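Local coordinates for UspA1 (Moraxella catarrhalis, PDB 3NTN), which acts as a trimeric autotransporter adhesin of the outer membrane, binding fibronectin and the receptor CEACAM1, at residues Tyr30-Thr35 against Ser39-Gly44. Sequence-based numbering, arbitrary orientation.
Sequences YNNEAT and STIAGG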
loop_
_atom_site.group_PDB
_atom_site.type_symbol
_atom_site.label_atom_id
_atom_site.label_comp_id
_atom_site.label_asym_id
_atom_site.label_seq_id
_atom_site.Cartn_x
_atom_site.Cartn_y
_atom_site.Cartn_z
ATOM N N TYR B 30 -16.720 9.013 28.524
ATOM C CA TYR B 30 -17.680 10.063 28.776
ATOM C C TYR B 30 -18.468 10.392 27.517
ATOM O O TYR B 30 -17.879 10.597 26.454
ATOM C CB TYR B 30 -16.945 11.305 29.262
ATOM C CG TYR B 30 -17.841 12.512 29.428
ATOM C CD1 TYR B 30 -18.858 12.533 30.402
ATOM C CD2 TYR B 30 -17.658 13.647 28.643
ATOM C CE1 TYR B 30 -19.654 13.649 30.557
ATOM C CE2 TYR B 30 -18.420 14.770 28.815
ATOM C CZ TYR B 30 -19.433 14.771 29.760
ATOM O OH TYR B 30 -20.230 15.902 29.905
ATOM N N ASN B 31 -19.785 10.444 27.635
ATOM C CA ASN B 31 -20.617 10.792 26.504
ATOM C C ASN B 31 -20.484 9.847 25.279
ATOM O O ASN B 31 -20.447 10.281 24.104
ATOM C CB ASN B 31 -20.358 12.251 26.100
ATOM C CG ASN B 31 -21.554 12.885 25.449
ATOM O OD1 ASN B 31 -22.695 12.509 25.722
ATOM N ND2 ASN B 31 -21.307 13.876 24.602
ATOM N N ASN B 32 -20.421 8.557 25.566
ATOM C CA ASN B 32 -20.418 7.557 24.530
ATOM C C ASN B 32 -21.819 6.939 24.302
ATOM O O ASN B 32 -22.477 6.522 25.221
ATOM C CB ASN B 32 -19.341 6.516 24.845
ATOM C CG ASN B 32 -17.904 7.114 24.838
ATOM O OD1 ASN B 32 -17.536 7.851 23.922
ATOM N ND2 ASN B 32 -17.094 6.774 25.850
ATOM N N GLU B 33 -22.263 6.885 23.058
ATOM C CA GLU B 33 -23.570 6.352 22.714
ATOM C C GLU B 33 -23.456 5.168 21.749
ATOM O O GLU B 33 -23.126 5.362 20.552
ATOM C CB GLU B 33 -24.327 7.449 21.993
ATOM C CG GLU B 33 -25.760 7.562 22.363
ATOM C CD GLU B 33 -26.443 8.707 21.609
ATOM O OE1 GLU B 33 -27.567 8.481 21.078
ATOM O OE2 GLU B 33 -25.854 9.826 21.542
ATOM N N ALA B 34 -23.759 3.963 22.218
ATOM C CA ALA B 34 -23.757 2.789 21.319
ATOM C C ALA B 34 -25.163 2.329 20.980
ATOM O O ALA B 34 -25.864 1.758 21.791
ATOM C CB ALA B 34 -22.885 1.612 21.868
ATOM N N THR B 35 -25.567 2.575 19.756
ATOM C CA THR B 35 -26.960 2.433 19.394
ATOM C C THR B 35 -27.284 1.207 18.545
ATOM O O THR B 35 -28.431 0.739 18.536
ATOM C CB THR B 35 -27.406 3.732 18.750
ATOM O OG1 THR B 35 -28.024 4.528 19.771
ATOM C CG2 THR B 35 -28.329 3.486 17.584
ATOM N N SER B 39 -23.217 -3.320 18.895
ATOM C CA SER B 39 -22.219 -2.243 18.746
ATOM C C SER B 39 -21.293 -2.174 19.996
ATOM O O SER B 39 -21.592 -2.725 21.075
ATOM C CB SER B 39 -22.857 -0.897 18.423
ATOM O OG SER B 39 -23.741 -0.528 19.456
ATOM N N THR B 40 -20.148 -1.545 19.825
ATOM C CA THR B 40 -19.170 -1.530 20.905
ATOM C C THR B 40 -18.413 -0.208 20.942
ATOM O O THR B 40 -17.870 0.245 19.940
ATOM C CB THR B 40 -18.127 -2.681 20.746
ATOM O OG1 THR B 40 -18.772 -3.940 20.789
ATOM C CG2 THR B 40 -17.092 -2.643 21.837
ATOM N N ILE B 41 -18.359 0.396 22.114
ATOM C CA ILE B 41 -17.408 1.492 22.307
ATOM C C ILE B 41 -16.488 1.099 23.440
ATOM O O ILE B 41 -16.936 0.764 24.523
ATOM C CB ILE B 41 -18.093 2.826 22.527
ATOM C CG1 ILE B 41 -18.952 3.172 21.304
ATOM C CG2 ILE B 41 -17.075 3.934 22.838
ATOM C CD1 ILE B 41 -20.037 4.165 21.581
ATOM N N ALA B 42 -15.200 1.051 23.141
ATOM C CA ALA B 42 -14.227 0.617 24.082
ATOM C C ALA B 42 -14.015 1.719 25.154
ATOM O O ALA B 42 -13.715 1.400 26.298
ATOM C CB ALA B 42 -12.936 0.302 23.397
ATOM N N GLY B 43 -14.199 2.993 24.782
ATOM C CA GLY B 43 -13.875 4.100 25.686
ATOM C C GLY B 43 -13.570 5.392 24.962
ATOM O O GLY B 43 -13.746 5.516 23.744
ATOM N N GLY B 44 -13.084 6.370 25.707
ATOM C CA GLY B 44 -12.824 7.686 25.173
ATOM C C GLY B 44 -14.058 8.523 25.395
ATOM O O GLY B 44 -14.765 8.339 26.378
#
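Residues 30-35 and 39-44 run nearly antiparallel, 166° apart, yet they lie on the two facing sheets of a left-handed parallel beta-roll, and a backbone hydrogen bond joins them at one end, from Tyr30 N to Gly44 O (3.0 Å). The same oxygen takes a second bond, from Asn32 ND2 at 2.9 Å, approaching from above the carbonyl plane, 64° out of it. Three bonds hold the amide of Asn32, since ND2 also reaches Gly28 O and OD1 accepts from Asn47 N; this should fix its rotation. Beside it, Ile41 packs between the two segments. Chi1 of -60° sets CG1 anti to the carbonyl carbon and CG2 anti to N; the CG2 methyl packs on Asn32 CG at 3.8 Å, while CD1 reaches across to Ala34 CB (3.8 Å) and lies against Glu33 O. At the far end, Ser39 OG lies 3.3 Å from Ala34 CB and is hydrogen-bonded to Gly36 O. This YadA-like core repeats from coil to coil: strand 25-26 brings Val26 against Asn32 and Ala34, strand 48-49 sets Ala49 against Ser39 and Ile41, and Ala42, pointing away from the roll interior, meets Phe55 of strand 55-57 and Phe55 of a second subunit.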